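Local atomic coordinates of probable LRR receptor-like serine/threonine-protein kinase At4g26540 (PDB entry 5HZ0), a protein that serves as a plant cell-surface receptor for RGF peptide hormones, which maintain the root stem cell niche, and forms heterodimers with SERK co-receptors through its extracellular leucine-rich repeats. Residues E80-K85 against M103-L108; L111-L116 against L135-A140; E131-Q136 against N156-V161. The protein carries 5 engineered substitutions. All coordinates share one frame; numbering follows the deposited sequence.

Interaction 1: residues E80-K85 against M103-L108; sequences EIFRLK and MEIGNL
Phe-82 and Ile-105 meet with the phenyl ring laid against the backbone and branch of the isoleucine. The CA of Ile-105 makes an off-centre CH-pi contact, 4.1 Å from the ring centroid and 30° off the ring normal, while the Ile-105 CD1 methyl reaches the CE1 corner. Ile-81 CG2, from the ring's own segment, lies over the centre of the opposite face, so the ring is sandwiched between its neighbour in sequence and the next turn of the solenoid. Leu-108 comes in at the edge instead, its CD1 lying in the ring plane 3.8 Å from Phe-82 CD1. The other methyl of Leu-108, CD2, lies against the carbonyl oxygens of Phe-82 and Leu-84. CB of Phe-82 already points at 103-108, and chi1 of -58° (CG anti to the carbonyl carbon) sets the ring against Ile-105. No hydrogen bond crosses here; at the solvent side the bent chain of Lys-85 merely lays CD near Asn-107 O (3.4 Å). Both segments carry short 3-10 turns of successive leucine-rich repeats, placed between strand 65-67 and strand 89-91 and between strand 89-91 and strand 113-115, with Pro-102 also touching the Phe-82 ring.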
ATOM      1  N   GLU A  80     -36.302  26.393   9.995  1.00 43.70           N
ATOM      2  CA  GLU A  80     -37.501  26.714   9.240  1.00 49.60           C
ATOM      3  C   GLU A  80     -37.625  25.815   8.002  1.00 52.29           C
ATOM      4  O   GLU A  80     -38.731  25.570   7.504  1.00 49.13           O
ATOM      5  CB  GLU A  80     -37.503  28.193   8.846  1.00 54.67           C
ATOM      6  CG  GLU A  80     -37.717  29.163  10.016  1.00 62.99           C
ATOM      7  CD  GLU A  80     -36.570  29.179  11.031  1.00 66.21           C
ATOM      8  OE1 GLU A  80     -35.481  28.643  10.729  1.00 67.42           O
ATOM      9  OE2 GLU A  80     -36.763  29.727  12.140  1.00 65.24           O
ATOM     10  N   ILE A  81     -36.488  25.314   7.521  1.00 48.40           N
ATOM     11  CA  ILE A  81     -36.468  24.340   6.432  1.00 40.25           C
ATOM     12  C   ILE A  81     -37.327  23.135   6.800  1.00 37.41           C
ATOM     13  O   ILE A  81     -37.936  22.501   5.937  1.00 31.50           O
ATOM     14  CB  ILE A  81     -35.023  23.886   6.113  1.00 34.68           C
ATOM     15  CG1 ILE A  81     -34.568  24.427   4.758  1.00 30.98           C
ATOM     16  CG2 ILE A  81     -34.887  22.363   6.139  1.00 35.57           C
ATOM     17  CD1 ILE A  81     -33.133  24.042   4.423  1.00 25.41           C
ATOM     18  N   PHE A  82     -37.395  22.848   8.097  1.00 41.08           N
ATOM     19  CA  PHE A  82     -38.119  21.683   8.587  1.00 46.96           C
ATOM     20  C   PHE A  82     -39.606  21.943   8.793  1.00 47.87           C
ATOM     21  O   PHE A  82     -40.349  21.049   9.207  1.00 42.36           O
ATOM     22  CB  PHE A  82     -37.459  21.156   9.856  1.00 52.52           C
ATOM     23  CG  PHE A  82     -36.025  20.795   9.657  1.00 59.08           C
ATOM     24  CD1 PHE A  82     -35.682  19.706   8.877  1.00 59.48           C
ATOM     25  CD2 PHE A  82     -35.018  21.559  10.211  1.00 62.14           C
ATOM     26  CE1 PHE A  82     -34.362  19.377   8.669  1.00 59.19           C
ATOM     27  CE2 PHE A  82     -33.697  21.231  10.000  1.00 63.06           C
ATOM     28  CZ  PHE A  82     -33.368  20.137   9.235  1.00 61.00           C
ATOM     29  N   ARG A  83     -40.031  23.168   8.493  1.00 51.57           N
ATOM     30  CA  ARG A  83     -41.449  23.504   8.481  1.00 52.08           C
ATOM     31  C   ARG A  83     -42.137  22.928   7.248  1.00 43.23           C
ATOM     32  O   ARG A  83     -43.366  22.879   7.186  1.00 42.68           O
ATOM     33  CB  ARG A  83     -41.650  25.021   8.531  1.00 59.55           C
ATOM     34  CG  ARG A  83     -41.150  25.660   9.818  1.00 65.90           C
ATOM     35  CD  ARG A  83     -41.254  27.179   9.775  1.00 68.76           C
ATOM     36  NE  ARG A  83     -41.024  27.769  11.091  1.00 66.14           N
ATOM     37  CZ  ARG A  83     -40.960  29.076  11.317  1.00 65.73           C
ATOM     38  NH1 ARG A  83     -41.102  29.928  10.310  1.00 67.46           N
ATOM     39  NH2 ARG A  83     -40.752  29.529  12.545  1.00 65.43           N
ATOM     40  N   LEU A  84     -41.361  22.429   6.291  1.00 37.71           N
ATOM     41  CA  LEU A  84     -41.967  22.022   5.041  1.00 39.03           C
ATOM     42  C   LEU A  84     -42.406  20.584   5.207  1.00 39.96           C
ATOM     43  O   LEU A  84     -41.627  19.663   5.014  1.00 38.67           O
ATOM     44  CB  LEU A  84     -40.919  22.090   3.927  1.00 25.69           C
ATOM     45  CG  LEU A  84     -40.097  23.371   3.802  1.00 26.69           C
ATOM     46  CD1 LEU A  84     -39.076  23.239   2.693  1.00 30.90           C
ATOM     47  CD2 LEU A  84     -41.000  24.549   3.551  1.00 28.11           C
ATOM     48  N   LYS A  85     -43.701  20.397   5.428  1.00 44.52           N
ATOM     49  CA  LYS A  85     -44.238  19.106   5.841  1.00 41.89           C
ATOM     50  C   LYS A  85     -44.470  18.231   4.606  1.00 36.51           C
ATOM     51  O   LYS A  85     -44.767  17.044   4.709  1.00 36.11           O
ATOM     52  CB  LYS A  85     -45.527  19.329   6.655  1.00 44.53           C
ATOM     53  CG  LYS A  85     -46.198  18.087   7.233  1.00 49.78           C
ATOM     54  CD  LYS A  85     -45.752  17.782   8.658  1.00 55.95           C
ATOM     55  CE  LYS A  85     -46.399  16.487   9.167  1.00 58.23           C
ATOM     56  NZ  LYS A  85     -47.858  16.367   8.834  1.00 57.69           N
ATOM     57  N   MET A 103     -33.374  18.897  15.826  1.00 32.32           N
ATOM     58  CA  MET A 103     -34.359  17.899  16.250  1.00 33.65           C
ATOM     59  C   MET A 103     -35.604  17.941  15.361  1.00 37.42           C
ATOM     60  O   MET A 103     -36.215  16.909  15.052  1.00 42.26           O
ATOM     61  CB  MET A 103     -34.754  18.162  17.707  1.00 41.66           C
ATOM     62  CG  MET A 103     -35.668  17.112  18.342  1.00 44.46           C
ATOM     63  SD  MET A 103     -34.822  15.581  18.810  1.00125.98           S
ATOM     64  CE  MET A 103     -36.046  14.818  19.887  1.00 21.48           C
ATOM     65  N   GLU A 104     -35.949  19.139  14.905  1.00 33.88           N
ATOM     66  CA  GLU A 104     -37.166  19.349  14.133  1.00 36.48           C
ATOM     67  C   GLU A 104     -37.157  18.581  12.802  1.00 41.53           C
ATOM     68  O   GLU A 104     -38.159  18.587  12.071  1.00 44.16           O
ATOM     69  CB  GLU A 104     -37.412  20.841  13.893  1.00 41.84           C
ATOM     70  CG  GLU A 104     -37.703  21.646  15.153  1.00 48.71           C
ATOM     71  CD  GLU A 104     -36.476  21.856  16.029  1.00 54.49           C
ATOM     72  OE1 GLU A 104     -35.338  21.751  15.520  1.00 55.83           O
ATOM     73  OE2 GLU A 104     -36.654  22.118  17.237  1.00 58.74           O
ATOM     74  N   ILE A 105     -36.023  17.948  12.487  1.00 33.77           N
ATOM     75  CA  ILE A 105     -35.928  17.026  11.364  1.00 28.18           C
ATOM     76  C   ILE A 105     -37.058  16.005  11.456  1.00 31.51           C
ATOM     77  O   ILE A 105     -37.646  15.619  10.442  1.00 30.61           O
ATOM     78  CB  ILE A 105     -34.560  16.287  11.328  1.00 20.37           C
ATOM     79  CG1 ILE A 105     -34.446  15.381  10.097  1.00 23.83           C
ATOM     80  CG2 ILE A 105     -34.354  15.429  12.573  1.00 21.06           C
ATOM     81  CD1 ILE A 105     -33.789  16.020   8.894  1.00 25.69           C
ATOM     82  N   GLY A 106     -37.390  15.601  12.680  1.00 29.97           N
ATOM     83  CA  GLY A 106     -38.408  14.588  12.892  1.00 30.37           C
ATOM     84  C   GLY A 106     -39.788  15.017  12.436  1.00 30.05           C
ATOM     85  O   GLY A 106     -40.691  14.193  12.331  1.00 30.26           O
ATOM     86  N   ASN A 107     -39.955  16.306  12.162  1.00 31.54           N
ATOM     87  CA  ASN A 107     -41.247  16.824  11.733  1.00 36.05           C
ATOM     88  C   ASN A 107     -41.545  16.645  10.247  1.00 38.56           C
ATOM     89  O   ASN A 107     -42.688  16.830   9.821  1.00 41.66           O
ATOM     90  CB  ASN A 107     -41.404  18.294  12.120  1.00 41.89           C
ATOM     91  CG  ASN A 107     -41.898  18.475  13.543  1.00 46.20           C
ATOM     92  OD1 ASN A 107     -42.677  17.669  14.052  1.00 46.19           O
ATOM     93  ND2 ASN A 107     -41.447  19.543  14.192  1.00 45.46           N
ATOM     94  N   LEU A 108     -40.551  16.259   9.450  1.00 33.39           N
ATOM     95  CA  LEU A 108     -40.829  16.132   8.037  1.00 27.51           C
ATOM     96  C   LEU A 108     -41.306  14.715   7.874  1.00 31.27           C
ATOM     97  O   LEU A 108     -40.517  13.810   7.615  1.00 29.81           O
ATOM     98  CB  LEU A 108     -39.542  16.287   7.225  1.00 20.01           C
ATOM     99  CG  LEU A 108     -38.704  17.558   7.317  1.00 30.09           C
ATOM    100  CD1 LEU A 108     -37.482  17.450   6.415  1.00 30.04           C
ATOM    101  CD2 LEU A 108     -39.522  18.772   6.959  1.00 22.18           C
TER

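Interaction 2: residues L111-L116 against L135-A140; sequences LVELML and LQVLRA
Leu-114 and Leu-138 lie side by side and point the same way, CD2 of the first 3.8 Å from CD1 of the second, in the hydrophobic core of a leucine-rich repeat solenoid. They are equivalent residues of successive repeats, on parallel strands 113-115 and 137-139, whose axes run 5.0 Å apart at an angle of 7°. Leu-135 extends this core: its CG is anti to its own backbone N (chi1 -167°), which brings CD1 4.2 Å from Leu-114 CB. Beyond the strands, Leu-116 and Ala-140 continue the apolar packing, CB against CB.

The backbones are joined in parallel register. Leu-114 N gives to Val-137 O, Leu-114 O accepts from Arg-139 N, and Leu-116 N gives to Arg-139 O. Val-112 O is gripped twice, by Gln-136 N (2.9 Å) in the carbonyl plane on a lone pair and by Val-137 N (3.2 Å). Outside this pair of bonds the Gln-136 chain runs alongside Val-112, whose CG1 rests against the amide, 3.5 Å from Gln-136 CD. Replacing Gln-136 by alanine keeps the backbone bond but is likely to leave the Val-112 CG1 methyl without its amide cover.

The other face of the strands carries Glu-113, Met-115, Val-137 and Arg-139. Met-115 bends at chi2 (-77°) and crosses toward the next strand, CE 3.6 Å from Val-137 CG1. Arg-139, part of the small-peptide recognition motif, makes a cation-pi contact with Phe-117. Its CD passes 4.0 Å from Met-115 SD, and its NE donates a hydrogen bond to a modified side chain of the bound peptide.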
ATOM      1  N   LEU A 111     -40.614  12.672   4.469  1.00 28.42           N
ATOM      2  CA  LEU A 111     -39.258  12.636   3.936  1.00 23.02           C
ATOM      3  C   LEU A 111     -38.849  11.214   3.565  1.00 18.63           C
ATOM      4  O   LEU A 111     -39.031  10.282   4.347  1.00 16.25           O
ATOM      5  CB  LEU A 111     -38.273  13.222   4.950  1.00 23.75           C
ATOM      6  CG  LEU A 111     -36.868  13.545   4.433  1.00 25.26           C
ATOM      7  CD1 LEU A 111     -36.956  14.515   3.253  1.00 17.92           C
ATOM      8  CD2 LEU A 111     -35.962  14.104   5.561  1.00 17.30           C
ATOM      9  N   VAL A 112     -38.292  11.070   2.367  1.00 17.83           N
ATOM     10  CA  VAL A 112     -37.859   9.784   1.829  1.00 14.38           C
ATOM     11  C   VAL A 112     -36.342   9.767   1.657  1.00 18.94           C
ATOM     12  O   VAL A 112     -35.652   8.856   2.125  1.00 13.19           O
ATOM     13  CB  VAL A 112     -38.576   9.425   0.492  1.00 14.32           C
ATOM     14  CG1 VAL A 112     -38.028   8.122  -0.071  1.00 13.23           C
ATOM     15  CG2 VAL A 112     -40.072   9.309   0.708  1.00 14.55           C
ATOM     16  N   GLU A 113     -35.848  10.729   0.888  1.00 17.73           N
ATOM     17  CA  GLU A 113     -34.420  10.905   0.676  1.00 17.20           C
ATOM     18  C   GLU A 113     -33.891  12.048   1.551  1.00 23.19           C
ATOM     19  O   GLU A 113     -34.469  13.138   1.572  1.00 31.14           O
ATOM     20  CB  GLU A 113     -34.173  11.232  -0.797  1.00 17.17           C
ATOM     21  CG  GLU A 113     -35.019  10.403  -1.763  1.00 21.97           C
ATOM     22  CD  GLU A 113     -34.578   8.953  -1.828  1.00 25.43           C
ATOM     23  OE1 GLU A 113     -33.393   8.682  -1.539  1.00 33.64           O
ATOM     24  OE2 GLU A 113     -35.408   8.080  -2.154  1.00 19.05           O
ATOM     25  N   LEU A 114     -32.809  11.801   2.283  1.00 17.23           N
ATOM     26  CA  LEU A 114     -32.119  12.873   3.011  1.00 20.34           C
ATOM     27  C   LEU A 114     -30.613  12.789   2.763  1.00 15.15           C
ATOM     28  O   LEU A 114     -29.960  11.854   3.228  1.00 19.64           O
ATOM     29  CB  LEU A 114     -32.399  12.764   4.515  1.00 17.80           C
ATOM     30  CG  LEU A 114     -31.558  13.653   5.434  1.00 20.02           C
ATOM     31  CD1 LEU A 114     -31.897  15.109   5.197  1.00 22.19           C
ATOM     32  CD2 LEU A 114     -31.733  13.277   6.906  1.00 15.66           C
ATOM     33  N   MET A 115     -30.060  13.771   2.052  1.00 15.85           N
ATOM     34  CA  MET A 115     -28.629  13.769   1.752  1.00 22.09           C
ATOM     35  C   MET A 115     -27.920  14.944   2.423  1.00 22.51           C
ATOM     36  O   MET A 115     -28.023  16.078   1.962  1.00 21.65           O
ATOM     37  CB  MET A 115     -28.420  13.873   0.238  1.00 21.74           C
ATOM     38  CG  MET A 115     -29.324  12.965  -0.597  1.00 15.24           C
ATOM     39  SD  MET A 115     -28.763  11.258  -0.563  1.00 33.71           S
ATOM     40  CE  MET A 115     -29.984  10.462  -1.605  1.00 20.07           C
ATOM     41  N   LEU A 116     -27.206  14.665   3.510  1.00 15.94           N
ATOM     42  CA  LEU A 116     -26.359  15.660   4.189  1.00 18.41           C
ATOM     43  C   LEU A 116     -24.852  15.499   3.973  1.00 19.38           C
ATOM     44  O   LEU A 116     -24.065  16.275   4.501  1.00 16.59           O
ATOM     45  CB  LEU A 116     -26.682  15.718   5.685  1.00 16.59           C
ATOM     46  CG  LEU A 116     -28.190  15.829   5.937  1.00 17.92           C
ATOM     47  CD1 LEU A 116     -28.519  15.737   7.430  1.00 16.94           C
ATOM     48  CD2 LEU A 116     -28.768  17.101   5.308  1.00 18.17           C
ATOM     49  N   LEU A 135     -38.610   7.300   5.610  1.00 15.03           N
ATOM     50  CA  LEU A 135     -37.212   7.509   5.262  1.00 12.47           C
ATOM     51  C   LEU A 135     -36.628   6.235   4.667  1.00 11.43           C
ATOM     52  O   LEU A 135     -36.799   5.145   5.200  1.00 12.66           O
ATOM     53  CB  LEU A 135     -36.397   7.961   6.466  1.00 14.09           C
ATOM     54  CG  LEU A 135     -35.002   8.491   6.129  1.00 13.46           C
ATOM     55  CD1 LEU A 135     -35.144   9.673   5.161  1.00 13.63           C
ATOM     56  CD2 LEU A 135     -34.257   8.888   7.401  1.00 12.85           C
ATOM     57  N   GLN A 136     -35.949   6.396   3.546  1.00 11.42           N
ATOM     58  CA  GLN A 136     -35.384   5.283   2.788  1.00 10.53           C
ATOM     59  C   GLN A 136     -33.862   5.391   2.748  1.00 13.40           C
ATOM     60  O   GLN A 136     -33.155   4.441   3.044  1.00 20.77           O
ATOM     61  CB  GLN A 136     -36.002   5.201   1.392  1.00 10.63           C
ATOM     62  CG  GLN A 136     -37.428   4.645   1.392  1.00 10.52           C
ATOM     63  CD  GLN A 136     -38.079   4.633  -0.008  1.00 13.10           C
ATOM     64  OE1 GLN A 136     -37.413   4.393  -1.012  1.00 11.88           O
ATOM     65  NE2 GLN A 136     -39.378   4.892  -0.063  1.00 11.14           N
ATOM     66  N   VAL A 137     -33.383   6.537   2.282  1.00 14.49           N
ATOM     67  CA  VAL A 137     -31.965   6.834   2.223  1.00 10.99           C
ATOM     68  C   VAL A 137     -31.599   7.984   3.165  1.00 13.20           C
ATOM     69  O   VAL A 137     -32.128   9.088   3.057  1.00 12.62           O
ATOM     70  CB  VAL A 137     -31.549   7.227   0.782  1.00 11.24           C
ATOM     71  CG1 VAL A 137     -30.120   7.712   0.759  1.00 11.34           C
ATOM     72  CG2 VAL A 137     -31.735   6.052  -0.185  1.00 12.68           C
ATOM     73  N   LEU A 138     -30.703   7.707   4.111  1.00 13.85           N
ATOM     74  CA  LEU A 138     -30.078   8.746   4.899  1.00 11.93           C
ATOM     75  C   LEU A 138     -28.588   8.580   4.708  1.00 18.47           C
ATOM     76  O   LEU A 138     -28.024   7.555   5.079  1.00 13.04           O
ATOM     77  CB  LEU A 138     -30.460   8.642   6.385  1.00 25.63           C
ATOM     78  CG  LEU A 138     -29.475   9.114   7.487  1.00 15.12           C
ATOM     79  CD1 LEU A 138     -29.062  10.576   7.374  1.00 17.09           C
ATOM     80  CD2 LEU A 138     -30.059   8.850   8.843  1.00 15.06           C
ATOM     81  N   ARG A 139     -27.953   9.570   4.092  1.00 19.49           N
ATOM     82  CA  ARG A 139     -26.507   9.556   3.976  1.00 15.53           C
ATOM     83  C   ARG A 139     -25.955  10.870   4.479  1.00 17.58           C
ATOM     84  O   ARG A 139     -26.124  11.912   3.831  1.00 13.58           O
ATOM     85  CB  ARG A 139     -26.115   9.364   2.522  1.00 12.79           C
ATOM     86  CG  ARG A 139     -26.821   8.202   1.840  1.00 12.94           C
ATOM     87  CD  ARG A 139     -26.465   8.150   0.375  1.00 11.05           C
ATOM     88  NE  ARG A 139     -25.021   8.111   0.209  1.00 17.40           N
ATOM     89  CZ  ARG A 139     -24.387   8.448  -0.905  1.00 19.82           C
ATOM     90  NH1 ARG A 139     -23.065   8.400  -0.946  1.00 25.18           N
ATOM     91  NH2 ARG A 139     -25.065   8.846  -1.969  1.00 11.50           N
ATOM     92  N   ALA A 140     -25.351  10.789   5.668  1.00 12.55           N
ATOM     93  CA  ALA A 140     -24.674  11.894   6.383  1.00 13.23           C
ATOM     94  C   ALA A 140     -23.139  11.841   6.468  1.00 16.40           C
ATOM     95  O   ALA A 140     -22.539  12.626   7.196  1.00 16.49           O
ATOM     96  CB  ALA A 140     -25.279  12.090   7.754  1.00 13.46           C
TER

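Interaction 3: residues E131-Q136 against N156-V161; sequences ELKNLQ and NCENLV
Asn-159 points its side chain at 131-136, with CB 3.4 Å from Leu-135 O, and the carbonyl oxygen of Lys-133 sits over the face of the Asn-159 amide. ND2 is near that oxygen, but the angle is too poor for a hydrogen bond; OD1 instead takes a weak one from Arg-183. With chi1 at -68° the Asn-159 CG stands beside its own backbone N, which sets the amide against Lys-133 O, with ND2 also near Asn-134 CA. Lys-133 is strongly curled, bent at chi2, chi3 and chi4, which carries CE past Asn-156 O and lets NZ bond to Gly-130 O. Glu-158 holds CG between its backbone N and carbonyl carbon (chi1 49°), placing that methylene 3.6 Å from Lys-133 O. Its carboxylate does not pair with the lysine: OE2 and Lys-133 NZ are 6.8 Å apart. These are consecutive coils of the leucine-rich repeat solenoid, and a type I turn from Cys-157 to Leu-160 leads into strand 162-164 just as 131-136 leads into strand 137-139. On the interior side Leu-160 CD2 packs 4.4 Å from Leu-135 CG. Val-161 N gives the one hydrogen bond across, nearly straight at 170°, to a lone pair of Gln-136 O (2.8 Å).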
ATOM      1  N   GLU A 131     -38.778   9.293  13.901  1.00 22.08           N
ATOM      2  CA  GLU A 131     -40.138   9.663  13.537  1.00 31.43           C
ATOM      3  C   GLU A 131     -40.329   9.743  12.027  1.00 30.89           C
ATOM      4  O   GLU A 131     -41.436   9.981  11.544  1.00 31.21           O
ATOM      5  CB  GLU A 131     -40.539  10.975  14.202  1.00 40.32           C
ATOM      6  CG  GLU A 131     -40.949  10.802  15.649  1.00 53.50           C
ATOM      7  CD  GLU A 131     -41.065  12.124  16.372  1.00 70.03           C
ATOM      8  OE1 GLU A 131     -41.373  13.137  15.698  1.00 74.83           O
ATOM      9  OE2 GLU A 131     -40.837  12.154  17.608  1.00 76.76           O
ATOM     10  N   LEU A 132     -39.258   9.524  11.277  1.00 26.38           N
ATOM     11  CA  LEU A 132     -39.397   9.546   9.843  1.00 26.85           C
ATOM     12  C   LEU A 132     -39.680   8.115   9.444  1.00 22.91           C
ATOM     13  O   LEU A 132     -38.775   7.301   9.369  1.00 24.31           O
ATOM     14  CB  LEU A 132     -38.082  10.013   9.221  1.00 27.59           C
ATOM     15  CG  LEU A 132     -37.590  11.360   9.747  1.00 33.54           C
ATOM     16  CD1 LEU A 132     -36.280  11.765   9.088  1.00 38.08           C
ATOM     17  CD2 LEU A 132     -38.652  12.421   9.534  1.00 16.60           C
ATOM     18  N   LYS A 133     -40.943   7.829   9.145  1.00 26.71           N
ATOM     19  CA  LYS A 133     -41.373   6.458   8.882  1.00 24.52           C
ATOM     20  C   LYS A 133     -41.195   6.052   7.426  1.00 22.99           C
ATOM     21  O   LYS A 133     -41.153   4.871   7.096  1.00 27.43           O
ATOM     22  CB  LYS A 133     -42.812   6.258   9.358  1.00 25.36           C
ATOM     23  CG  LYS A 133     -42.948   6.304  10.883  1.00 28.62           C
ATOM     24  CD  LYS A 133     -42.839   4.909  11.497  1.00 29.32           C
ATOM     25  CE  LYS A 133     -42.028   4.910  12.784  1.00 39.35           C
ATOM     26  NZ  LYS A 133     -42.207   6.140  13.610  1.00 42.65           N
ATOM     27  N   ASN A 134     -41.110   7.051   6.560  1.00 23.95           N
ATOM     28  CA  ASN A 134     -40.937   6.840   5.129  1.00 12.81           C
ATOM     29  C   ASN A 134     -39.502   6.975   4.674  1.00 14.69           C
ATOM     30  O   ASN A 134     -39.213   6.830   3.488  1.00 23.71           O
ATOM     31  CB  ASN A 134     -41.791   7.832   4.354  1.00 13.75           C
ATOM     32  CG  ASN A 134     -43.231   7.761   4.746  1.00 19.48           C
ATOM     33  OD1 ASN A 134     -43.808   8.744   5.206  1.00 20.49           O
ATOM     34  ND2 ASN A 134     -43.827   6.588   4.583  1.00 13.31           N
ATOM     35  N   LEU A 135     -38.610   7.300   5.610  1.00 15.03           N
ATOM     36  CA  LEU A 135     -37.212   7.509   5.262  1.00 12.47           C
ATOM     37  C   LEU A 135     -36.628   6.235   4.667  1.00 11.43           C
ATOM     38  O   LEU A 135     -36.799   5.145   5.200  1.00 12.66           O
ATOM     39  CB  LEU A 135     -36.397   7.961   6.466  1.00 14.09           C
ATOM     40  CG  LEU A 135     -35.002   8.491   6.129  1.00 13.46           C
ATOM     41  CD1 LEU A 135     -35.144   9.673   5.161  1.00 13.63           C
ATOM     42  CD2 LEU A 135     -34.257   8.888   7.401  1.00 12.85           C
ATOM     43  N   GLN A 136     -35.949   6.396   3.546  1.00 11.42           N
ATOM     44  CA  GLN A 136     -35.384   5.283   2.788  1.00 10.53           C
ATOM     45  C   GLN A 136     -33.862   5.391   2.748  1.00 13.40           C
ATOM     46  O   GLN A 136     -33.155   4.441   3.044  1.00 20.77           O
ATOM     47  CB  GLN A 136     -36.002   5.201   1.392  1.00 10.63           C
ATOM     48  CG  GLN A 136     -37.428   4.645   1.392  1.00 10.52           C
ATOM     49  CD  GLN A 136     -38.079   4.633  -0.008  1.00 13.10           C
ATOM     50  OE1 GLN A 136     -37.413   4.393  -1.012  1.00 11.88           O
ATOM     51  NE2 GLN A 136     -39.378   4.892  -0.063  1.00 11.14           N
ATOM     52  N   ASN A 156     -36.575   2.748  14.224  1.00 20.82           N
ATOM     53  CA  ASN A 156     -37.954   3.076  13.916  1.00 17.07           C
ATOM     54  C   ASN A 156     -38.132   3.537  12.491  1.00 19.21           C
ATOM     55  O   ASN A 156     -39.259   3.736  12.031  1.00 23.21           O
ATOM     56  CB  ASN A 156     -38.494   4.113  14.893  1.00 19.77           C
ATOM     57  CG  ASN A 156     -38.697   3.539  16.273  1.00 25.14           C
ATOM     58  OD1 ASN A 156     -39.191   2.421  16.411  1.00 27.71           O
ATOM     59  ND2 ASN A 156     -38.289   4.280  17.301  1.00 24.64           N
ATOM     60  N   CYS A 157     -37.040   3.657  11.748  1.00 19.30           N
ATOM     61  CA  CYS A 157     -37.236   4.033  10.369  1.00 22.76           C
ATOM     62  C   CYS A 157     -37.401   2.727   9.618  1.00 17.22           C
ATOM     63  O   CYS A 157     -36.447   2.174   9.084  1.00 11.05           O
ATOM     64  CB  CYS A 157     -35.986   4.771   9.884  1.00 10.35           C
ATOM     65  SG  CYS A 157     -35.665   6.284  10.809  1.00 17.56           S
ATOM     66  N   GLU A 158     -38.648   2.334   9.423  1.00 21.23           N
ATOM     67  CA  GLU A 158     -38.931   0.981   8.971  1.00 31.05           C
ATOM     68  C   GLU A 158     -38.572   0.773   7.497  1.00 26.40           C
ATOM     69  O   GLU A 158     -38.309  -0.348   7.068  1.00 32.16           O
ATOM     70  CB  GLU A 158     -40.406   0.649   9.218  1.00 46.84           C
ATOM     71  CG  GLU A 158     -41.373   1.724   8.728  1.00 56.13           C
ATOM     72  CD  GLU A 158     -42.815   1.251   8.732  1.00 62.12           C
ATOM     73  OE1 GLU A 158     -43.050   0.084   9.117  1.00 64.09           O
ATOM     74  OE2 GLU A 158     -43.712   2.035   8.347  1.00 62.88           O
ATOM     75  N   ASN A 159     -38.555   1.858   6.732  1.00 15.25           N
ATOM     76  CA  ASN A 159     -38.305   1.781   5.298  1.00  8.74           C
ATOM     77  C   ASN A 159     -36.873   1.983   4.818  1.00  8.59           C
ATOM     78  O   ASN A 159     -36.639   2.014   3.625  1.00 14.89           O
ATOM     79  CB  ASN A 159     -39.212   2.773   4.576  1.00  9.57           C
ATOM     80  CG  ASN A 159     -40.670   2.385   4.658  1.00 18.45           C
ATOM     81  OD1 ASN A 159     -41.012   1.293   5.102  1.00 16.40           O
ATOM     82  ND2 ASN A 159     -41.537   3.273   4.214  1.00 29.17           N
ATOM     83  N   LEU A 160     -35.923   2.156   5.730  1.00 11.49           N
ATOM     84  CA  LEU A 160     -34.547   2.419   5.330  1.00  8.43           C
ATOM     85  C   LEU A 160     -34.000   1.288   4.481  1.00 11.39           C
ATOM     86  O   LEU A 160     -34.157   0.118   4.809  1.00 11.63           O
ATOM     87  CB  LEU A 160     -33.638   2.586   6.537  1.00  8.37           C
ATOM     88  CG  LEU A 160     -33.357   3.960   7.126  1.00 16.37           C
ATOM     89  CD1 LEU A 160     -32.596   3.737   8.419  1.00 10.53           C
ATOM     90  CD2 LEU A 160     -32.549   4.814   6.176  1.00  9.64           C
ATOM     91  N   VAL A 161     -33.339   1.672   3.397  1.00 11.96           N
ATOM     92  CA  VAL A 161     -32.621   0.774   2.506  1.00 16.79           C
ATOM     93  C   VAL A 161     -31.130   1.073   2.617  1.00 18.69           C
ATOM     94  O   VAL A 161     -30.305   0.163   2.576  1.00  6.32           O
ATOM     95  CB  VAL A 161     -33.165   0.757   1.029  1.00 10.49           C
ATOM     96  CG1 VAL A 161     -34.673   0.579   1.054  1.00  9.63           C
ATOM     97  CG2 VAL A 161     -32.779   2.009   0.254  1.00  7.93           C
TER

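Going from the N terminus, interaction 1 comes first: 80-85 and 103-108 close a loop that carries strand 89-91. Interaction 2 follows in series, pairing 111-116 with 135-140 and closing a loop that includes strand 122-123. Interaction 3 starts before interaction 2 has ended, since 131-136 shares Leu-135 and Gln-136 with 135-140; the two loops overlap rather than nest, and the second, closed at 156-161, takes in strands 137-139 and 145-147. Interactions 1 and 2 meet in the core through Ile-105 CD1 and Leu-114 CD2, while Leu-132 CD2 of interaction 3 packs against the carbonyl oxygen of Leu-108 in interaction 1. Together they tie the 3-10 turns, strands and connecting loops of consecutive repeats.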